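Local coordinates for ankyrin repeat domain protein (Legionella pneumophila subsp. pneumophila, PDB 6MCA) that interacts, as a bacterial effector, with the host LARP7 component of the 7SK snRNP complex and combines ankyrin repeats with a cysteine protease-like fold, at residues R282-L287 and I339-I343; G265-C269 and N346-V352; P260-R264 and R318-H322. All blocks are in the same frame, centred on the assembly; numbering follows the deposited sequence.

Contact 1: R282-L287 and I339-I343; sequences RGENSL and ISSQI. With GOL (glycerol), chain D.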
loop_
_atom_site.group_PDB
_atom_site.type_symbol
_atom_site.label_atom_id
_atom_site.label_comp_id
_atom_site.label_asym_id
_atom_site.label_seq_id
_atom_site.Cartn_x
_atom_site.Cartn_y
_atom_site.Cartn_z
ATOM N N ARG A 282 -9.316 13.609 4.879
ATOM C CA ARG A 282 -10.656 13.568 4.310
ATOM C C ARG A 282 -11.664 12.873 5.217
ATOM O O ARG A 282 -12.807 12.658 4.802
ATOM C CB ARG A 282 -10.620 12.876 2.945
ATOM C CG ARG A 282 -9.597 13.468 1.990
ATOM C CD ARG A 282 -9.367 12.568 0.786
ATOM N NE ARG A 282 -10.519 12.546 -0.112
ATOM C CZ ARG A 282 -10.482 12.086 -1.359
ATOM N NH1 ARG A 282 -11.576 12.107 -2.107
ATOM N NH2 ARG A 282 -9.349 11.611 -1.859
ATOM N N GLY A 283 -11.271 12.524 6.440
ATOM C CA GLY A 283 -12.159 11.831 7.351
ATOM C C GLY A 283 -13.015 12.752 8.197
ATOM O O GLY A 283 -13.496 13.783 7.716
ATOM N N GLU A 284 -13.200 12.381 9.468
ATOM C CA GLU A 284 -14.082 13.134 10.358
ATOM C C GLU A 284 -13.645 14.590 10.483
ATOM O O GLU A 284 -14.484 15.501 10.467
ATOM C CB GLU A 284 -14.119 12.462 11.732
ATOM C CG GLU A 284 -14.453 13.392 12.887
ATOM C CD GLU A 284 -15.907 13.306 13.306
ATOM O OE1 GLU A 284 -16.590 12.343 12.899
ATOM O OE2 GLU A 284 -16.366 14.201 14.046
ATOM N N ASN A 285 -12.335 14.828 10.592
ATOM C CA ASN A 285 -11.828 16.184 10.785
ATOM C C ASN A 285 -12.268 17.123 9.667
ATOM O O ASN A 285 -12.418 18.329 9.896
ATOM C CB ASN A 285 -10.303 16.157 10.890
ATOM C CG ASN A 285 -9.715 17.509 11.243
ATOM O OD1 ASN A 285 -9.912 18.016 12.348
ATOM N ND2 ASN A 285 -8.981 18.099 10.306
ATOM N N SER A 286 -12.495 16.591 8.463
ATOM C CA SER A 286 -12.907 17.429 7.342
ATOM C C SER A 286 -14.242 18.116 7.591
ATOM O O SER A 286 -14.536 19.125 6.941
ATOM C CB SER A 286 -12.980 16.598 6.058
ATOM O OG SER A 286 -14.049 15.669 6.105
ATOM N N LEU A 287 -15.059 17.598 8.513
ATOM C CA LEU A 287 -16.311 18.273 8.837
ATOM C C LEU A 287 -16.064 19.615 9.514
ATOM O O LEU A 287 -16.880 20.534 9.381
ATOM C CB LEU A 287 -17.180 17.381 9.723
ATOM C CG LEU A 287 -17.642 16.067 9.089
ATOM C CD1 LEU A 287 -18.193 15.121 10.144
ATOM C CD2 LEU A 287 -18.674 16.332 8.004
ATOM N N ILE A 339 -11.551 18.965 -1.883
ATOM C CA ILE A 339 -11.432 17.520 -2.027
ATOM C C ILE A 339 -12.582 16.868 -1.272
ATOM O O ILE A 339 -12.876 17.240 -0.130
ATOM C CB ILE A 339 -10.070 17.027 -1.507
ATOM C CG1 ILE A 339 -8.942 17.503 -2.427
ATOM C CG2 ILE A 339 -10.059 15.516 -1.377
ATOM C CD1 ILE A 339 -8.580 16.520 -3.524
ATOM N N SER A 340 -13.241 15.904 -1.912
ATOM C CA SER A 340 -14.412 15.274 -1.316
ATOM C C SER A 340 -14.040 14.531 -0.038
ATOM O O SER A 340 -12.954 13.956 0.084
ATOM C CB SER A 340 -15.064 14.312 -2.310
ATOM O OG SER A 340 -14.344 13.095 -2.391
ATOM N N SER A 341 -14.959 14.548 0.922
ATOM C CA SER A 341 -14.740 13.891 2.199
ATOM C C SER A 341 -14.936 12.383 2.074
ATOM O O SER A 341 -15.641 11.889 1.191
ATOM C CB SER A 341 -15.686 14.451 3.264
ATOM O OG SER A 341 -15.440 15.826 3.496
ATOM N N GLN A 342 -14.288 11.649 2.982
ATOM C CA GLN A 342 -14.425 10.195 3.096
ATOM C C GLN A 342 -14.772 9.912 4.558
ATOM O O GLN A 342 -13.911 9.561 5.368
ATOM C CB GLN A 342 -13.145 9.476 2.638
ATOM C CG GLN A 342 -13.112 7.970 2.898
ATOM C CD GLN A 342 -13.985 7.178 1.945
ATOM O OE1 GLN A 342 -14.632 7.739 1.061
ATOM N NE2 GLN A 342 -14.004 5.862 2.120
ATOM N N ILE A 343 -16.049 10.091 4.897
ATOM C CA ILE A 343 -16.488 9.911 6.276
ATOM C C ILE A 343 -16.677 8.433 6.591
ATOM O O ILE A 343 -16.227 7.942 7.632
ATOM C CB ILE A 343 -17.777 10.714 6.533
ATOM C CG1 ILE A 343 -17.565 12.188 6.187
ATOM C CG2 ILE A 343 -18.219 10.566 7.980
ATOM C CD1 ILE A 343 -16.485 12.857 7.006
HETATM C C1 GOL D . -14.982 10.776 -5.501
HETATM O O1 GOL D . -14.494 12.034 -5.153
HETATM C C2 GOL D . -14.014 9.730 -4.896
HETATM O O2 GOL D . -14.479 8.434 -5.068
HETATM C C3 GOL D . -12.664 9.967 -5.619
HETATM O O3 GOL D . -11.778 10.468 -4.667
#
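Arg282 crosses Ile339 at a slant and grips Ser340 side-on with two different nitrogens. NE donates to Ser340 O (2.8 Å), which lies in the guanidinium plane and receives the proton almost head-on, at a C=O...N angle of 170°. NH1 donates to Ser340 OG (3.0 Å), again close to that plane, and adds a weak second bond to Ser340 O. A bend at chi3 (70°) swings the guanidinium round so that this NE edge meets the serine. Ile339 CG2 sits over one face of the group, toward the rim, 3.3 Å from Arg282 NE. NH1 also donates to O3 of a glycerol, probably from the crystallisation liquor, whose O1 bonds to Ser340 OG. Tyr380 OH and Ala350 O take up NH2. Between the backbones, Gln342 N donates to Arg282 O (2.6 Å), and Gly283 CA makes a CA-H...O contact with Gln342 O (3.5 Å). Two serine hydroxyls meet: Ser341 OG donates to Ser286 OG (3.0 Å), and Ser286 OG turns on to Gly283 O within the type I turn from Gly283 to Ser286. The apolar pair is Leu287 CG with Ile343 CD1 at 4.0 Å. The chemistry is thus mainly polar: the buried arginine has partners at all three nitrogens, which fixes its guanidinium plane and ties the turn after strand 276-280 to the loop leading from strand 331-337 to helix 348-353.

Contact 2: G265-C269 and N346-V352; sequences GHALC and NCSWANV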
loop_
_atom_site.group_PDB
_atom_site.type_symbol
_atom_site.label_atom_id
_atom_site.label_comp_id
_atom_site.label_asym_id
_atom_site.label_seq_id
_atom_site.Cartn_x
_atom_site.Cartn_y
_atom_site.Cartn_z
ATOM N N GLY A 265 -5.959 5.700 14.478
ATOM C CA GLY A 265 -6.165 4.582 13.581
ATOM C C GLY A 265 -6.258 4.929 12.114
ATOM O O GLY A 265 -6.618 4.063 11.312
ATOM N N HIS A 266 -5.943 6.166 11.732
ATOM C CA HIS A 266 -6.032 6.592 10.344
ATOM C C HIS A 266 -4.730 7.250 9.917
ATOM O O HIS A 266 -3.983 7.783 10.739
ATOM C CB HIS A 266 -7.197 7.567 10.127
ATOM C CG HIS A 266 -8.544 6.965 10.376
ATOM N ND1 HIS A 266 -8.790 5.615 10.248
ATOM C CD2 HIS A 266 -9.717 7.528 10.748
ATOM C CE1 HIS A 266 -10.058 5.372 10.529
ATOM N NE2 HIS A 266 -10.643 6.516 10.836
ATOM N N ALA A 267 -4.465 7.211 8.617
ATOM C CA ALA A 267 -3.307 7.878 8.040
ATOM C C ALA A 267 -3.754 9.202 7.438
ATOM O O ALA A 267 -4.562 9.222 6.503
ATOM C CB ALA A 267 -2.634 7.003 6.984
ATOM N N LEU A 268 -3.248 10.302 7.983
ATOM C CA LEU A 268 -3.422 11.609 7.371
ATOM C C LEU A 268 -2.098 12.027 6.749
ATOM O O LEU A 268 -1.034 11.518 7.109
ATOM C CB LEU A 268 -3.910 12.651 8.386
ATOM C CG LEU A 268 -3.037 13.048 9.576
ATOM C CD1 LEU A 268 -3.438 14.431 10.058
ATOM C CD2 LEU A 268 -3.164 12.042 10.703
ATOM N N CYS A 269 -2.159 12.927 5.775
ATOM C CA CYS A 269 -0.979 13.217 4.974
ATOM C C CYS A 269 -0.604 14.687 5.068
ATOM O O CYS A 269 -1.473 15.558 5.146
ATOM C CB CYS A 269 -1.199 12.815 3.515
ATOM S SG CYS A 269 -1.244 11.024 3.267
ATOM N N ASN A 346 -12.527 3.701 6.134
ATOM C CA ASN A 346 -11.178 4.159 6.441
ATOM C C ASN A 346 -10.720 5.111 5.342
ATOM O O ASN A 346 -10.712 4.746 4.161
ATOM C CB ASN A 346 -10.220 2.974 6.568
ATOM C CG ASN A 346 -8.914 3.345 7.242
ATOM O OD1 ASN A 346 -8.577 4.524 7.370
ATOM N ND2 ASN A 346 -8.168 2.337 7.679
ATOM N N CYS A 347 -10.339 6.324 5.734
ATOM C CA CYS A 347 -9.977 7.376 4.793
ATOM C C CYS A 347 -8.487 7.417 4.477
ATOM O O CYS A 347 -8.057 8.302 3.728
ATOM C CB CYS A 347 -10.411 8.738 5.342
ATOM S SG CYS A 347 -9.607 9.177 6.903
ATOM N N SER A 348 -7.695 6.492 5.027
ATOM C CA SER A 348 -6.247 6.539 4.839
ATOM C C SER A 348 -5.879 6.455 3.362
ATOM O O SER A 348 -5.048 7.232 2.869
ATOM C CB SER A 348 -5.587 5.407 5.626
ATOM O OG SER A 348 -5.972 5.439 6.989
ATOM N N TRP A 349 -6.489 5.513 2.639
ATOM C CA TRP A 349 -6.213 5.375 1.213
ATOM C C TRP A 349 -6.536 6.660 0.465
ATOM O O TRP A 349 -5.722 7.151 -0.326
ATOM C CB TRP A 349 -7.005 4.203 0.633
ATOM C CG TRP A 349 -6.922 4.118 -0.861
ATOM C CD1 TRP A 349 -7.796 4.653 -1.764
ATOM C CD2 TRP A 349 -5.905 3.462 -1.629
ATOM N NE1 TRP A 349 -7.387 4.370 -3.045
ATOM C CE2 TRP A 349 -6.228 3.640 -2.989
ATOM C CE3 TRP A 349 -4.754 2.740 -1.298
ATOM C CZ2 TRP A 349 -5.443 3.122 -4.017
ATOM C CZ3 TRP A 349 -3.974 2.227 -2.320
ATOM C CH2 TRP A 349 -4.323 2.421 -3.663
ATOM N N ALA A 350 -7.724 7.222 0.706
ATOM C CA ALA A 350 -8.111 8.458 0.036
ATOM C C ALA A 350 -7.184 9.606 0.415
ATOM O O ALA A 350 -6.862 10.459 -0.422
ATOM C CB ALA A 350 -9.562 8.804 0.370
ATOM N N ASN A 351 -6.742 9.641 1.675
ATOM C CA ASN A 351 -5.811 10.680 2.103
ATOM C C ASN A 351 -4.497 10.586 1.340
ATOM O O ASN A 351 -3.930 11.610 0.938
ATOM C CB ASN A 351 -5.565 10.584 3.609
ATOM C CG ASN A 351 -6.734 11.100 4.426
ATOM O OD1 ASN A 351 -7.620 11.775 3.905
ATOM N ND2 ASN A 351 -6.738 10.786 5.716
ATOM N N VAL A 352 -3.997 9.367 1.126
ATOM C CA VAL A 352 -2.761 9.213 0.364
ATOM C C VAL A 352 -2.986 9.570 -1.102
ATOM O O VAL A 352 -2.134 10.204 -1.735
ATOM C CB VAL A 352 -2.200 7.788 0.524
ATOM C CG1 VAL A 352 -0.917 7.636 -0.278
ATOM C CG2 VAL A 352 -1.948 7.482 1.992
HETATM O O HOH W 1 -5.851 2.820 8.820
#
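Ser348, with OG turned beside its own backbone N (chi1 -54°), offers that hydroxyl to the strand, where Ala267 N donates to it at 2.8 Å in a nearly straight bond. Asn351, one turn on, holds CG on the same side of its backbone (chi1 -75°); its ND2 donates to Ala267 O (2.8 Å, N-H...O 170°) with the acceptor lying in the amide plane. Both backbone polar atoms of Ala267 are therefore met by helix side chains. Asn346 OD1 accepts from Ser348 OG (2.8 Å) and, in a capping bond, from Ser348 N (3.2 Å), both arriving from one face of the amide. A water joins Gly265 O, Asn346 ND2 and Ser348 OG. Cys347 SG lies 4.6 Å from the centroid of the poorly ordered His266 ring, approaching it obliquely. A cysteine at the start of a helix beside a histidine on a neighbouring strand is consistent with the cysteine protease-like character of this fold. Deeper in, Ala267 CB packs on Ser348 CB and Cys269 SG on Val352 CG2 (3.8 Å). Strand segment 266-269 and helix segment 348-352 run nearly parallel, their axes 7.1 Å apart. On the helix's far side Trp349 stacks on His161 of helix 147-162, and at its flank Val352 touches helix 188-202; on the strand side, Leu268 pairs with Ala261 and Cys269 with Ile280, while Asn351 OD1 accepts from Arg282 N.

Contact 3: P260-R264 and R318-H322; sequences PAASR and RRYYH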
loop_
_atom_site.group_PDB
_atom_site.type_symbol
_atom_site.label_atom_id
_atom_site.label_comp_id
_atom_site.label_asym_id
_atom_site.label_seq_id
_atom_site.Cartn_x
_atom_site.Cartn_y
_atom_site.Cartn_z
ATOM N N PRO A 260 3.429 11.036 5.828
ATOM C CA PRO A 260 2.221 10.374 6.338
ATOM C C PRO A 260 2.322 10.193 7.847
ATOM O O PRO A 260 3.349 9.748 8.365
ATOM C CB PRO A 260 2.214 9.023 5.609
ATOM C CG PRO A 260 3.264 9.141 4.522
ATOM C CD PRO A 260 4.267 10.116 5.046
ATOM N N ALA A 261 1.253 10.554 8.551
ATOM C CA ALA A 261 1.191 10.455 9.999
ATOM C C ALA A 261 0.035 9.551 10.400
ATOM O O ALA A 261 -1.041 9.587 9.790
ATOM C CB ALA A 261 1.024 11.835 10.643
ATOM N N ALA A 262 0.267 8.739 11.428
ATOM C CA ALA A 262 -0.742 7.846 11.976
ATOM C C ALA A 262 -1.379 8.510 13.191
ATOM O O ALA A 262 -0.678 8.881 14.139
ATOM C CB ALA A 262 -0.133 6.498 12.354
ATOM N N SER A 263 -2.701 8.660 13.158
ATOM C CA SER A 263 -3.441 9.274 14.250
ATOM C C SER A 263 -4.841 8.681 14.285
ATOM O O SER A 263 -5.517 8.624 13.253
ATOM C CB SER A 263 -3.508 10.797 14.086
ATOM O OG SER A 263 -4.354 11.382 15.061
ATOM N N ARG A 264 -5.255 8.225 15.469
ATOM C CA ARG A 264 -6.604 7.705 15.693
ATOM C C ARG A 264 -6.934 6.571 14.724
ATOM O O ARG A 264 -8.045 6.486 14.194
ATOM C CB ARG A 264 -7.637 8.825 15.586
ATOM C CG ARG A 264 -7.663 9.773 16.765
ATOM C CD ARG A 264 -8.715 10.830 16.509
ATOM N NE ARG A 264 -10.011 10.448 17.053
ATOM C CZ ARG A 264 -11.118 11.166 16.893
ATOM N NH1 ARG A 264 -11.088 12.279 16.166
ATOM N NH2 ARG A 264 -12.264 10.754 17.417
ATOM N N ARG A 318 -3.428 13.306 18.594
ATOM C CA ARG A 318 -4.082 14.210 17.653
ATOM C C ARG A 318 -3.753 15.677 17.938
ATOM O O ARG A 318 -3.724 16.501 17.014
ATOM C CB ARG A 318 -5.590 13.973 17.713
ATOM C CG ARG A 318 -6.163 14.359 19.084
ATOM C CD ARG A 318 -7.177 13.375 19.635
ATOM N NE ARG A 318 -8.548 13.660 19.221
ATOM C CZ ARG A 318 -9.604 12.977 19.652
ATOM N NH1 ARG A 318 -9.419 11.962 20.483
ATOM N NH2 ARG A 318 -10.834 13.283 19.243
ATOM N N ARG A 319 -3.520 16.021 19.209
ATOM C CA ARG A 319 -3.208 17.401 19.566
ATOM C C ARG A 319 -1.902 17.859 18.930
ATOM O O ARG A 319 -1.765 19.035 18.571
ATOM C CB ARG A 319 -3.144 17.540 21.090
ATOM C CG ARG A 319 -2.633 18.882 21.587
ATOM C CD ARG A 319 -3.774 19.853 21.833
ATOM N NE ARG A 319 -3.293 21.116 22.387
ATOM C CZ ARG A 319 -3.317 21.419 23.681
ATOM N NH1 ARG A 319 -3.803 20.552 24.558
ATOM N NH2 ARG A 319 -2.858 22.591 24.097
ATOM N N TYR A 320 -0.941 16.947 18.769
ATOM C CA TYR A 320 0.323 17.308 18.137
ATOM C C TYR A 320 0.125 17.644 16.665
ATOM O O TYR A 320 0.612 18.673 16.181
ATOM C CB TYR A 320 1.334 16.172 18.299
ATOM C CG TYR A 320 2.602 16.364 17.494
ATOM C CD1 TYR A 320 3.650 17.126 17.989
ATOM C CD2 TYR A 320 2.750 15.782 16.240
ATOM C CE1 TYR A 320 4.809 17.308 17.260
ATOM C CE2 TYR A 320 3.906 15.960 15.501
ATOM C CZ TYR A 320 4.932 16.722 16.018
ATOM O OH TYR A 320 6.086 16.901 15.289
ATOM N N TYR A 321 -0.591 16.788 15.935
ATOM C CA TYR A 321 -0.731 16.959 14.496
ATOM C C TYR A 321 -1.756 18.017 14.116
ATOM O O TYR A 321 -1.715 18.516 12.987
ATOM C CB TYR A 321 -1.107 15.629 13.839
ATOM C CG TYR A 321 -0.018 14.586 13.926
ATOM C CD1 TYR A 321 1.186 14.757 13.255
ATOM C CD2 TYR A 321 -0.191 13.434 14.682
ATOM C CE1 TYR A 321 2.190 13.810 13.336
ATOM C CE2 TYR A 321 0.806 12.480 14.766
ATOM C CZ TYR A 321 1.993 12.672 14.092
ATOM O OH TYR A 321 2.987 11.726 14.173
ATOM N N HIS A 322 -2.668 18.377 15.016
ATOM C CA HIS A 322 -3.715 19.331 14.683
ATOM C C HIS A 322 -3.551 20.686 15.358
ATOM O O HIS A 322 -4.401 21.561 15.163
ATOM C CB HIS A 322 -5.089 18.745 15.023
ATOM C CG HIS A 322 -5.527 17.663 14.085
ATOM N ND1 HIS A 322 -6.022 17.928 12.826
ATOM C CD2 HIS A 322 -5.535 16.317 14.218
ATOM C CE1 HIS A 322 -6.321 16.790 12.225
ATOM N NE2 HIS A 322 -6.034 15.797 13.048
HETATM O O HOH W 2 2.223 8.896 16.011
#
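Tyr321 presents one ring face to Ala261, whose CB stands 3.8 Å from the centroid in a CH-pi contact displaced toward the rim, nearest to Tyr321 CE1 (3.5 Å). The opposite face receives Tyr320 CD2, so the phenol is sandwiched between the strand and its own helix. Ala262 O and Ser263 CB approach the same ring obliquely. A flat pair lies further out: the guanidinium groups of Arg264 and Arg318 stack with centres 3.6 Å apart and planes 19° from parallel, Arg318 NH2 standing over the centre of the Arg264 group, 3.2 Å from its CZ. Bends at chi2 and at chi3 (-89°) in Arg318 turn its guanidinium back to meet this neighbour. Both residues are exposed, so solvent probably screens the like charges; Arg264 is poorly ordered, and the stack is correspondingly uncertain. Between the tyrosine and the arginines, Ser263 OG touches Arg318 CA at 3.8 Å. No direct hydrogen bond joins the segments; a water makes only long, weak links to Ala262 O and Tyr321 OH, whose firmer partner is Phe311 O. Helix 318-329 lies against 256-263, the outermost strand of the five-stranded antiparallel sheet, the short segments roughly antiparallel at 146° and 9.2 Å between axes. Helix 305-312 adds Phe311, which packs on Ala261 and meets Tyr321 edge-to-face, while strand 266-273 supplies Leu268 beside Ser263 and Phe270 beside Ala261.

Overall arrangement
After the N-terminal part with its ankyrin repeats, the chain reaches 260-264 and 265-269, the two sides of a hairpin in the five-stranded antiparallel sheet, and then 282-287. Segment 318-322 returns to 260-264 and closes contact 3, tying helix 318-329 to the border strand 256-263. Beyond strand 331-337, at the other border, 339-343 meets 282-287 and closes contact 1; 346-352 then closes contact 2, setting helix 348-353 on strand 266-273. Contact 1 therefore nests within contact 2, whereas contact 3 crosses both. Gly283 CA packs on Cys347 SG between contacts 1 and 2, Leu268 CD2 on Ser263 CB between 2 and 3, and Asn285 on His322 between 1 and 3.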